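Fungal protease inhibitor-1 (Antheraea mylitta, PDB 3BT4) inhibits trypsin, chymotrypsin and proteases of the fungi Aspergillus oryzae and Rhizopus oryzae, but not papain or a Bacillus licheniformis protease. Local coordinates at residues A[2-7]-A[56-61]; A[28-33]-A[68-73]; A[54-57]-A[62-65]. One frame throughout, in Å; residues are numbered along the deposited sequence.

Contact 1: residues A[2-7]-A[56-61]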
ATOM      1  N   LEU A   2     -14.124   1.071   6.064  1.00 39.48           N
ATOM      2  CA  LEU A   2     -15.020   0.118   5.383  1.00 38.73           C
ATOM      3  C   LEU A   2     -14.506  -1.325   5.324  1.00 37.48           C
ATOM      4  O   LEU A   2     -13.923  -1.719   4.310  1.00 37.90           O
ATOM      5  CB  LEU A   2     -15.423   0.630   3.972  1.00 38.80           C
ATOM      6  CG  LEU A   2     -14.512   1.538   3.129  1.00 39.24           C
ATOM      7  CD1 LEU A   2     -13.444   0.772   2.341  1.00 39.19           C
ATOM      8  CD2 LEU A   2     -15.361   2.383   2.184  1.00 39.52           C
ATOM      9  N   ILE A   3     -14.749  -2.104   6.389  1.00 35.54           N
ATOM     10  CA  ILE A   3     -14.304  -3.528   6.507  1.00 33.82           C
ATOM     11  C   ILE A   3     -13.948  -4.242   5.175  1.00 32.16           C
ATOM     12  O   ILE A   3     -14.767  -4.324   4.248  1.00 31.98           O
ATOM     13  CB  ILE A   3     -15.294  -4.415   7.338  1.00 34.13           C
ATOM     14  CG1 ILE A   3     -15.496  -3.850   8.752  1.00 33.81           C
ATOM     15  CG2 ILE A   3     -14.796  -5.876   7.402  1.00 34.98           C
ATOM     16  CD1 ILE A   3     -16.622  -4.532   9.567  1.00 33.95           C
ATOM     17  N   CYS A   4     -12.716  -4.748   5.096  1.00 29.48           N
ATOM     18  CA  CYS A   4     -12.210  -5.300   3.849  1.00 26.75           C
ATOM     19  C   CYS A   4     -12.272  -6.813   3.915  1.00 26.31           C
ATOM     20  O   CYS A   4     -11.258  -7.467   4.136  1.00 26.13           O
ATOM     21  CB  CYS A   4     -10.773  -4.820   3.588  1.00 26.31           C
ATOM     22  SG  CYS A   4     -10.607  -3.044   3.402  1.00 19.76           S
ATOM     23  N   GLY A   5     -13.477  -7.353   3.735  1.00 25.72           N
ATOM     24  CA  GLY A   5     -13.713  -8.804   3.759  1.00 24.73           C
ATOM     25  C   GLY A   5     -13.007  -9.479   2.603  1.00 23.83           C
ATOM     26  O   GLY A   5     -12.623  -8.820   1.639  1.00 24.07           O
ATOM     27  N   THR A   6     -12.825 -10.789   2.678  1.00 23.26           N
ATOM     28  CA  THR A   6     -12.060 -11.474   1.636  1.00 22.99           C
ATOM     29  C   THR A   6     -12.582 -11.220   0.200  1.00 21.91           C
ATOM     30  O   THR A   6     -11.799 -11.218  -0.760  1.00 21.64           O
ATOM     31  CB  THR A   6     -11.897 -12.971   1.933  1.00 23.22           C
ATOM     32  OG1 THR A   6     -13.182 -13.546   2.161  1.00 24.55           O
ATOM     33  CG2 THR A   6     -11.021 -13.169   3.184  1.00 24.55           C
ATOM     34  N   ASN A   7     -13.881 -10.951   0.069  1.00 20.62           N
ATOM     35  CA  ASN A   7     -14.516 -10.781  -1.244  1.00 19.63           C
ATOM     36  C   ASN A   7     -14.871  -9.360  -1.628  1.00 18.80           C
ATOM     37  O   ASN A   7     -15.582  -9.149  -2.608  1.00 18.74           O
ATOM     38  CB  ASN A   7     -15.799 -11.600  -1.308  1.00 20.22           C
ATOM     39  CG  ASN A   7     -15.541 -13.078  -1.279  1.00 20.87           C
ATOM     40  OD1 ASN A   7     -14.660 -13.582  -1.976  1.00 22.04           O
ATOM     41  ND2 ASN A   7     -16.316 -13.790  -0.470  1.00 22.75           N
ATOM     42  N   TYR A  56      -0.759   5.176   5.386  1.00 18.61           N
ATOM     43  CA  TYR A  56      -1.318   4.151   4.521  1.00 18.90           C
ATOM     44  C   TYR A  56      -2.401   3.419   5.285  1.00 18.84           C
ATOM     45  O   TYR A  56      -2.124   2.796   6.321  1.00 18.12           O
ATOM     46  CB  TYR A  56      -0.252   3.148   4.066  1.00 18.59           C
ATOM     47  CG  TYR A  56      -0.799   2.103   3.119  1.00 19.39           C
ATOM     48  CD1 TYR A  56      -0.839   2.333   1.747  1.00 19.22           C
ATOM     49  CD2 TYR A  56      -1.305   0.891   3.599  1.00 21.11           C
ATOM     50  CE1 TYR A  56      -1.352   1.381   0.875  1.00 19.63           C
ATOM     51  CE2 TYR A  56      -1.838  -0.068   2.728  1.00 20.29           C
ATOM     52  CZ  TYR A  56      -1.843   0.192   1.368  1.00 19.54           C
ATOM     53  OH  TYR A  56      -2.342  -0.738   0.498  1.00 20.29           O
ATOM     54  N   SER A  57      -3.624   3.494   4.760  1.00 18.91           N
ATOM     55  CA  SER A  57      -4.752   2.730   5.297  1.00 19.24           C
ATOM     56  C   SER A  57      -5.703   2.352   4.165  1.00 19.06           C
ATOM     57  O   SER A  57      -6.396   3.205   3.619  1.00 18.36           O
ATOM     58  CB  SER A  57      -5.479   3.501   6.407  1.00 19.39           C
ATOM     59  OG  SER A  57      -6.594   2.759   6.892  1.00 20.90           O
ATOM     60  N   LYS A  58      -5.695   1.066   3.812  1.00 20.02           N
ATOM     61  CA  LYS A  58      -6.557   0.516   2.755  1.00 21.17           C
ATOM     62  C   LYS A  58      -8.021   0.504   3.190  1.00 22.24           C
ATOM     63  O   LYS A  58      -8.914   0.712   2.363  1.00 22.54           O
ATOM     64  CB  LYS A  58      -6.115  -0.886   2.341  1.00 20.58           C
ATOM     65  CG  LYS A  58      -6.433  -1.960   3.332  1.00 19.51           C
ATOM     66  CD  LYS A  58      -6.162  -3.326   2.764  1.00 19.28           C
ATOM     67  CE  LYS A  58      -6.350  -4.373   3.836  1.00 20.32           C
ATOM     68  NZ  LYS A  58      -6.345  -5.743   3.277  1.00 22.03           N
ATOM     69  N   GLU A  59      -8.244   0.300   4.489  1.00 23.21           N
ATOM     70  CA  GLU A  59      -9.572   0.373   5.106  1.00 24.26           C
ATOM     71  C   GLU A  59     -10.205   1.713   4.846  1.00 24.58           C
ATOM     72  O   GLU A  59     -11.416   1.871   4.920  1.00 25.23           O
ATOM     73  CB  GLU A  59      -9.463   0.186   6.622  1.00 24.13           C
ATOM     74  CG  GLU A  59      -9.100  -1.214   7.068  1.00 24.53           C
ATOM     75  CD  GLU A  59      -7.664  -1.607   6.768  1.00 24.19           C
ATOM     76  OE1 GLU A  59      -7.420  -2.815   6.578  1.00 25.42           O
ATOM     77  OE2 GLU A  59      -6.773  -0.733   6.729  1.00 23.40           O
ATOM     78  N   ILE A  60      -9.362   2.676   4.528  1.00 25.49           N
ATOM     79  CA  ILE A  60      -9.755   4.067   4.467  1.00 26.41           C
ATOM     80  C   ILE A  60      -9.625   4.615   3.046  1.00 26.24           C
ATOM     81  O   ILE A  60     -10.127   5.712   2.736  1.00 26.98           O
ATOM     82  CB  ILE A  60      -8.878   4.876   5.480  1.00 26.73           C
ATOM     83  CG1 ILE A  60      -9.737   5.553   6.540  1.00 27.82           C
ATOM     84  CG2 ILE A  60      -7.942   5.839   4.798  1.00 28.05           C
ATOM     85  CD1 ILE A  60      -9.953   4.696   7.767  1.00 27.84           C
ATOM     86  N   GLY A  61      -8.931   3.853   2.195  1.00 25.49           N
ATOM     87  CA  GLY A  61      -8.618   4.273   0.834  1.00 23.76           C
ATOM     88  C   GLY A  61      -7.440   5.223   0.680  1.00 22.93           C
ATOM     89  O   GLY A  61      -7.241   5.781  -0.396  1.00 23.02           O
TER
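Leu2 and Cys4 of the N-terminal arm lie against the tight hairpin turn at Lys58 and Glu59, a surface contact that joins the arm of this small, disulfide-rich inhibitor to the loop between strands 40-47 and 66-68. Neither segment is a regular strand or helix, and a single hydrogen bond joins them. Leu2 gives its backbone N-H to Glu59 O over 3.0 Å, with an N-H...O angle of 157°, and the donor lies in the carbonyl plane. The Leu2 side chain leans over the same oxygen, with CD1 3.5 Å and CG 3.6 Å from Glu59 O, so one carbonyl meets a polar donor and an apolar branch from a single residue. Leu2 also touches Lys36, in the loop that carries the disulfide partner of the arm.

Ile3 turns its side chain away from the turn, and the chain then brings Cys4 round to face it. The Cys4 side chain stands with SG anti to its own carbonyl carbon (chi1 -62°), which carries the sulfur out over the turn. There it packs beside the backbone where Lys58 passes into Glu59, 4.0 Å from Glu59 CA. The aliphatic stem of Lys58 borders it too, with CG 4.3 Å from Cys4 SG, and Glu59 CG is 4.4 Å from the sulfur.

SG is also bonded to Cys37, and Lys58 is joined to Cys37 by a backbone hydrogen bond. Cys37 thus holds both the arm and the turn. Beyond Cys4 the arm leaves the turn through Gly5 and Thr6 and reaches Asn7, directly before helix 8-11. On the turn, the sulfur of Cys4, SG, also lies 4.2 Å from Lys58 O.

Contact 2: residues A[28-33]-A[68-73]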
ATOM      1  N   THR A  28       8.441  -1.425  -7.776  1.00 15.44           N
ATOM      2  CA  THR A  28       8.108  -2.856  -7.899  1.00 15.73           C
ATOM      3  C   THR A  28       6.594  -3.093  -7.863  1.00 15.19           C
ATOM      4  O   THR A  28       5.844  -2.354  -7.217  1.00 14.23           O
ATOM      5  CB  THR A  28       8.809  -3.748  -6.838  1.00 15.49           C
ATOM      6  OG1 THR A  28       8.343  -3.403  -5.530  1.00 17.99           O
ATOM      7  CG2 THR A  28      10.326  -3.595  -6.891  1.00 15.47           C
ATOM      8  N   TYR A  29       6.162  -4.129  -8.575  1.00 14.86           N
ATOM      9  CA  TYR A  29       4.750  -4.451  -8.699  1.00 14.26           C
ATOM     10  C   TYR A  29       4.215  -5.090  -7.439  1.00 14.28           C
ATOM     11  O   TYR A  29       4.857  -5.967  -6.860  1.00 13.69           O
ATOM     12  CB  TYR A  29       4.551  -5.430  -9.839  1.00 14.69           C
ATOM     13  CG  TYR A  29       3.126  -5.873 -10.039  1.00 13.86           C
ATOM     14  CD1 TYR A  29       2.181  -5.011 -10.588  1.00 13.31           C
ATOM     15  CD2 TYR A  29       2.724  -7.155  -9.680  1.00 14.85           C
ATOM     16  CE1 TYR A  29       0.879  -5.432 -10.807  1.00 13.70           C
ATOM     17  CE2 TYR A  29       1.412  -7.581  -9.883  1.00 14.38           C
ATOM     18  CZ  TYR A  29       0.500  -6.716 -10.445  1.00 13.83           C
ATOM     19  OH  TYR A  29      -0.796  -7.136 -10.648  1.00 13.62           O
ATOM     20  N   ARG A  30       3.031  -4.641  -7.031  1.00 14.37           N
ATOM     21  CA  ARG A  30       2.260  -5.304  -5.993  1.00 14.48           C
ATOM     22  C   ARG A  30       0.861  -5.492  -6.537  1.00 14.21           C
ATOM     23  O   ARG A  30       0.251  -4.540  -6.989  1.00 13.64           O
ATOM     24  CB  ARG A  30       2.189  -4.460  -4.719  1.00 14.38           C
ATOM     25  CG  ARG A  30       3.536  -4.153  -4.091  1.00 15.86           C
ATOM     26  CD  ARG A  30       3.450  -4.239  -2.602  1.00 16.20           C
ATOM     27  NE  ARG A  30       4.762  -4.250  -1.954  1.00 16.22           N
ATOM     28  CZ  ARG A  30       4.953  -3.938  -0.672  1.00 14.80           C
ATOM     29  NH1 ARG A  30       3.920  -3.589   0.089  1.00 12.45           N
ATOM     30  NH2 ARG A  30       6.173  -3.967  -0.152  1.00 13.20           N
ATOM     31  N   ALA A  31       0.350  -6.715  -6.452  1.00 14.30           N
ATOM     32  CA  ALA A  31      -0.959  -7.045  -6.994  1.00 14.50           C
ATOM     33  C   ALA A  31      -2.106  -6.300  -6.307  1.00 14.06           C
ATOM     34  O   ALA A  31      -3.123  -5.990  -6.935  1.00 14.73           O
ATOM     35  CB  ALA A  31      -1.179  -8.557  -6.917  1.00 14.61           C
ATOM     36  N   ASN A  32      -1.954  -6.025  -5.017  1.00 13.40           N
ATOM     37  CA  ASN A  32      -3.027  -5.405  -4.222  1.00 13.19           C
ATOM     38  C   ASN A  32      -2.471  -4.313  -3.326  1.00 12.19           C
ATOM     39  O   ASN A  32      -1.930  -4.606  -2.265  1.00 11.53           O
ATOM     40  CB  ASN A  32      -3.727  -6.464  -3.361  1.00 14.02           C
ATOM     41  CG  ASN A  32      -4.456  -7.509  -4.197  1.00 15.21           C
ATOM     42  OD1 ASN A  32      -5.604  -7.313  -4.574  1.00 20.01           O
ATOM     43  ND2 ASN A  32      -3.794  -8.608  -4.485  1.00 14.86           N
ATOM     44  N   HIS A  33      -2.582  -3.058  -3.772  1.00 12.08           N
ATOM     45  CA  HIS A  33      -1.973  -1.921  -3.058  1.00 11.30           C
ATOM     46  C   HIS A  33      -2.868  -0.696  -3.002  1.00 11.90           C
ATOM     47  O   HIS A  33      -3.022  -0.106  -1.942  1.00 11.20           O
ATOM     48  CB  HIS A  33      -0.597  -1.528  -3.644  1.00 10.88           C
ATOM     49  CG  HIS A  33       0.182  -0.586  -2.762  1.00  9.80           C
ATOM     50  ND1 HIS A  33       0.863  -1.009  -1.640  1.00 10.36           N
ATOM     51  CD2 HIS A  33       0.362   0.754  -2.823  1.00  8.31           C
ATOM     52  CE1 HIS A  33       1.420   0.030  -1.041  1.00  8.05           C
ATOM     53  NE2 HIS A  33       1.126   1.112  -1.736  1.00  7.94           N
ATOM     54  N   CYS A  68       6.587   2.383   3.765  1.00 12.25           N
ATOM     55  CA  CYS A  68       7.710   1.912   4.577  1.00 13.96           C
ATOM     56  C   CYS A  68       8.080   0.476   4.223  1.00 14.41           C
ATOM     57  O   CYS A  68       7.190  -0.351   3.959  1.00 15.11           O
ATOM     58  CB  CYS A  68       7.376   2.013   6.071  1.00 13.83           C
ATOM     59  SG  CYS A  68       6.964   3.686   6.556  1.00 15.35           S
ATOM     60  N   GLN A  69       9.373   0.182   4.217  1.00 14.89           N
ATOM     61  CA  GLN A  69       9.828  -1.162   3.881  1.00 15.88           C
ATOM     62  C   GLN A  69       9.533  -2.113   5.042  1.00 16.29           C
ATOM     63  O   GLN A  69      10.097  -1.972   6.132  1.00 15.70           O
ATOM     64  CB  GLN A  69      11.311  -1.169   3.493  1.00 15.64           C
ATOM     65  CG  GLN A  69      11.813  -2.491   2.898  1.00 16.86           C
ATOM     66  CD  GLN A  69      13.153  -2.367   2.161  1.00 16.62           C
ATOM     67  OE1 GLN A  69      14.019  -1.566   2.529  1.00 18.36           O
ATOM     68  NE2 GLN A  69      13.323  -3.165   1.112  1.00 17.46           N
ATOM     69  N   GLU A  70       8.635  -3.072   4.786  1.00 17.05           N
ATOM     70  CA  GLU A  70       8.192  -4.067   5.775  1.00 17.81           C
ATOM     71  C   GLU A  70       9.353  -4.655   6.558  1.00 17.75           C
ATOM     72  O   GLU A  70      10.399  -4.941   5.967  1.00 18.25           O
ATOM     73  CB  GLU A  70       7.386  -5.189   5.095  1.00 18.20           C
ATOM     74  CG  GLU A  70       5.975  -4.795   4.702  1.00 19.48           C
ATOM     75  CD  GLU A  70       5.897  -4.099   3.344  1.00 21.89           C
ATOM     76  OE1 GLU A  70       4.871  -3.421   3.079  1.00 21.79           O
ATOM     77  OE2 GLU A  70       6.858  -4.227   2.554  1.00 20.86           O
ATOM     78  N   PRO A  71       9.184  -4.853   7.885  1.00 17.64           N
ATOM     79  CA  PRO A  71       7.992  -4.674   8.715  1.00 18.22           C
ATOM     80  C   PRO A  71       7.855  -3.282   9.351  1.00 18.72           C
ATOM     81  O   PRO A  71       7.116  -3.119  10.332  1.00 19.42           O
ATOM     82  CB  PRO A  71       8.189  -5.729   9.810  1.00 18.17           C
ATOM     83  CG  PRO A  71       9.668  -5.852   9.953  1.00 17.54           C
ATOM     84  CD  PRO A  71      10.318  -5.333   8.691  1.00 17.90           C
ATOM     85  N   LEU A  72       8.568  -2.296   8.808  1.00 18.97           N
ATOM     86  CA  LEU A  72       8.463  -0.902   9.264  1.00 18.41           C
ATOM     87  C   LEU A  72       7.056  -0.394   9.054  1.00 18.53           C
ATOM     88  O   LEU A  72       6.408  -0.732   8.046  1.00 18.04           O
ATOM     89  CB  LEU A  72       9.435  -0.001   8.493  1.00 18.22           C
ATOM     90  CG  LEU A  72      10.875   0.327   8.897  1.00 18.19           C
ATOM     91  CD1 LEU A  72      11.561  -0.693   9.756  1.00 19.96           C
ATOM     92  CD2 LEU A  72      11.692   0.585   7.649  1.00 17.84           C
ATOM     93  N   LYS A  73       6.575   0.413  10.004  1.00 19.08           N
ATOM     94  CA  LYS A  73       5.249   1.017   9.863  1.00 19.71           C
ATOM     95  C   LYS A  73       5.331   2.542   9.885  1.00 19.54           C
ATOM     96  O   LYS A  73       6.153   3.113  10.584  1.00 19.26           O
ATOM     97  CB  LYS A  73       4.266   0.496  10.938  1.00 20.47           C
ATOM     98  CG  LYS A  73       4.044  -1.061  10.993  1.00 21.97           C
ATOM     99  CD  LYS A  73       3.864  -1.717   9.597  1.00 24.17           C
ATOM    100  CE  LYS A  73       3.535  -3.240   9.615  1.00 23.58           C
ATOM    101  NZ  LYS A  73       4.412  -4.097  10.479  1.00 23.68           N
TER
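Arg30, on the edge strand 28-30, reaches across to Glu70 in the loop after strand 66-68, and the two meet in a salt bridge of two parallel hydrogen bonds. From CB, which already points toward the loop, the chain bends at chi2 (-140°) and then runs nearly extended through CD and NE, its stem touching Leu46 of strand 40-47. CZ lies 3.8 Å from each carboxylate oxygen of Glu70. At the tip the guanidinium grips the carboxylate end-on: NH1 binds Glu70 OE1 at 3.1 Å, nearly in the guanidinium plane, while NH2 takes Glu70 OE2 at 2.8 Å, somewhat tilted from it. Both oxygens are met on their syn sides, but the two flat groups are twisted 43° against each other, so neither nitrogen lies in the carboxylate plane.

Glu70 comes from the opposite direction, its own chain bent at chi2. The peptide bond that follows it, to Pro71, is cis, and in the same loop Lys73 NZ binds Pro71 O at 2.9 Å.

A leucine in place of Arg30 would probably leave the Glu70 carboxylate without its charged mate and set it free to turn.

With little apolar packing across the pair, the connection between strand and loop here is chiefly electrostatic, and each charge is probably largely neutralised by the other.

Contact 3: residues A[54-57]-A[62-65]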
ATOM      1  N   LYS A  54       3.714   9.097   4.142  1.00 16.31           N
ATOM      2  CA  LYS A  54       2.294   9.434   4.224  1.00 17.45           C
ATOM      3  C   LYS A  54       1.512   8.236   4.728  1.00 17.48           C
ATOM      4  O   LYS A  54       1.807   7.100   4.376  1.00 17.15           O
ATOM      5  CB  LYS A  54       1.748   9.863   2.866  1.00 17.64           C
ATOM      6  CG  LYS A  54       2.588  10.912   2.124  1.00 19.13           C
ATOM      7  CD  LYS A  54       2.318  10.859   0.606  1.00 22.58           C
ATOM      8  CE  LYS A  54       0.874  11.261   0.291  1.00 25.13           C
ATOM      9  NZ  LYS A  54       0.620  11.604  -1.159  1.00 26.55           N
ATOM     10  N   THR A  55       0.500   8.498   5.547  1.00 18.44           N
ATOM     11  CA  THR A  55      -0.296   7.435   6.164  1.00 19.24           C
ATOM     12  C   THR A  55      -0.899   6.459   5.114  1.00 19.01           C
ATOM     13  O   THR A  55      -1.434   6.865   4.066  1.00 19.32           O
ATOM     14  CB  THR A  55      -1.418   8.018   7.076  1.00 19.77           C
ATOM     15  OG1 THR A  55      -2.273   8.859   6.301  1.00 21.62           O
ATOM     16  CG2 THR A  55      -0.849   8.846   8.180  1.00 19.35           C
ATOM     17  N   TYR A  56      -0.759   5.176   5.386  1.00 18.61           N
ATOM     18  CA  TYR A  56      -1.318   4.151   4.521  1.00 18.90           C
ATOM     19  C   TYR A  56      -2.401   3.419   5.285  1.00 18.84           C
ATOM     20  O   TYR A  56      -2.124   2.796   6.321  1.00 18.12           O
ATOM     21  CB  TYR A  56      -0.252   3.148   4.066  1.00 18.59           C
ATOM     22  CG  TYR A  56      -0.799   2.103   3.119  1.00 19.39           C
ATOM     23  CD1 TYR A  56      -0.839   2.333   1.747  1.00 19.22           C
ATOM     24  CD2 TYR A  56      -1.305   0.891   3.599  1.00 21.11           C
ATOM     25  CE1 TYR A  56      -1.352   1.381   0.875  1.00 19.63           C
ATOM     26  CE2 TYR A  56      -1.838  -0.068   2.728  1.00 20.29           C
ATOM     27  CZ  TYR A  56      -1.843   0.192   1.368  1.00 19.54           C
ATOM     28  OH  TYR A  56      -2.342  -0.738   0.498  1.00 20.29           O
ATOM     29  N   SER A  57      -3.624   3.494   4.760  1.00 18.91           N
ATOM     30  CA  SER A  57      -4.752   2.730   5.297  1.00 19.24           C
ATOM     31  C   SER A  57      -5.703   2.352   4.165  1.00 19.06           C
ATOM     32  O   SER A  57      -6.396   3.205   3.619  1.00 18.36           O
ATOM     33  CB  SER A  57      -5.479   3.501   6.407  1.00 19.39           C
ATOM     34  OG  SER A  57      -6.594   2.759   6.892  1.00 20.90           O
ATOM     35  N   GLU A  62      -6.651   5.413   1.734  1.00 22.14           N
ATOM     36  CA  GLU A  62      -5.437   6.241   1.642  1.00 21.02           C
ATOM     37  C   GLU A  62      -4.244   5.375   1.352  1.00 19.30           C
ATOM     38  O   GLU A  62      -3.680   4.783   2.253  1.00 19.04           O
ATOM     39  CB  GLU A  62      -5.190   7.016   2.931  1.00 21.57           C
ATOM     40  CG  GLU A  62      -6.135   8.176   3.126  1.00 25.09           C
ATOM     41  CD  GLU A  62      -6.052   9.242   2.036  1.00 28.33           C
ATOM     42  OE1 GLU A  62      -4.948   9.754   1.755  1.00 30.42           O
ATOM     43  OE2 GLU A  62      -7.111   9.574   1.469  1.00 30.95           O
ATOM     44  N   THR A  63      -3.863   5.315   0.079  1.00 17.98           N
ATOM     45  CA  THR A  63      -2.957   4.283  -0.413  1.00 16.36           C
ATOM     46  C   THR A  63      -1.800   4.858  -1.230  1.00 16.04           C
ATOM     47  O   THR A  63      -1.755   4.684  -2.458  1.00 15.42           O
ATOM     48  CB  THR A  63      -3.700   3.227  -1.253  1.00 15.39           C
ATOM     49  OG1 THR A  63      -4.407   3.882  -2.300  1.00 14.41           O
ATOM     50  CG2 THR A  63      -4.699   2.486  -0.412  1.00 15.01           C
ATOM     51  N   PRO A  64      -0.849   5.530  -0.547  1.00 15.63           N
ATOM     52  CA  PRO A  64       0.311   6.090  -1.249  1.00 15.60           C
ATOM     53  C   PRO A  64       1.174   4.980  -1.834  1.00 15.09           C
ATOM     54  O   PRO A  64       1.262   3.901  -1.252  1.00 15.00           O
ATOM     55  CB  PRO A  64       1.080   6.833  -0.147  1.00 15.57           C
ATOM     56  CG  PRO A  64       0.622   6.216   1.140  1.00 15.93           C
ATOM     57  CD  PRO A  64      -0.797   5.786   0.906  1.00 15.69           C
ATOM     58  N   SER A  65       1.802   5.249  -2.978  1.00 14.32           N
ATOM     59  CA  SER A  65       2.664   4.272  -3.636  1.00 14.35           C
ATOM     60  C   SER A  65       4.019   4.153  -2.974  1.00 13.58           C
ATOM     61  O   SER A  65       4.772   3.230  -3.247  1.00 13.29           O
ATOM     62  CB  SER A  65       2.832   4.628  -5.110  1.00 14.91           C
ATOM     63  OG  SER A  65       1.588   4.445  -5.767  1.00 17.53           O
TER
HETATM   64  O   HOH W   1      -1.778   9.311   2.511  1.00 19.34           O
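Ser57 and Glu62 form a hydrogen-bonded antiparallel pair that closes a short beta hairpin with a four-residue loop, Lys58 to Gly61. Lys58, Glu59 and Ile60 have right-handed helical backbone angles and Gly61 left-handed ones, the conformation of a classical 4:4 hairpin. Ser57 N binds Glu62 O at 2.8 Å with an N-H...O angle of 161°, its donor in the carbonyl plane. The return bond, Glu62 N to Ser57 O at 2.9 Å, is more bent, with an angle of 136° and the donor tilted from the plane. Glu62 O takes a further CA-H...O contact from Tyr56 CA, 3.3 Å away, so this oxygen receives both the Ser57 N-H and the Tyr56 CA-H.

A water donates to Thr55 O at 2.9 Å and, over a longer distance, to Glu62 OE1, linking the backbone before the turn to the carboxylate after it.

The packing is carried by Tyr56. With CG anti to its backbone N (chi1 -178°), its ring swings across the second arm: CE1 lies 3.6 Å from Thr63 CA, meeting it obliquely, and Thr63 CB and CG2 continue along that side of the ring. Pro64 comes to the ring edge, its CD 3.6 Å from Tyr56 CD1. The hydroxyls of Tyr56 and Thr63 are both bonded to the backbone of residues 33-35, Tyr56 OH to His33 O and Thr63 OG1 to Gly35 N, while the rings of Tyr56 and His33 also meet. The hairpin is thereby fixed to the segment that leads out of strand 28-30.

Farther back, the proline ring packs against backbone carbonyls of the first arm, with Pro64 CD 3.4 Å from Thr55 O and Pro64 CG 3.6 Å from Lys54 O.

Starting at the N terminus, the chain leaves the arm 2-7, passes helix 8-11 and strand 28-30, and returns along strand 40-47 before residues 56-61 close the first long loop in contact 1. Contact 2 starts within that loop, at 28-33, and ends beyond it at 68-73, so the two cross. Contact 3 is a local hairpin lying wholly between the ends of contact 2, and it shares Tyr56 and Ser57 with contact 1. His33, in the first segment of contact 2, also bonds this hairpin through NE2 to Pro64 O. Contact 1 ties the N-terminal arm to the hairpin turn, and contact 2 ties strand 28-30 to the loop after strand 66-68.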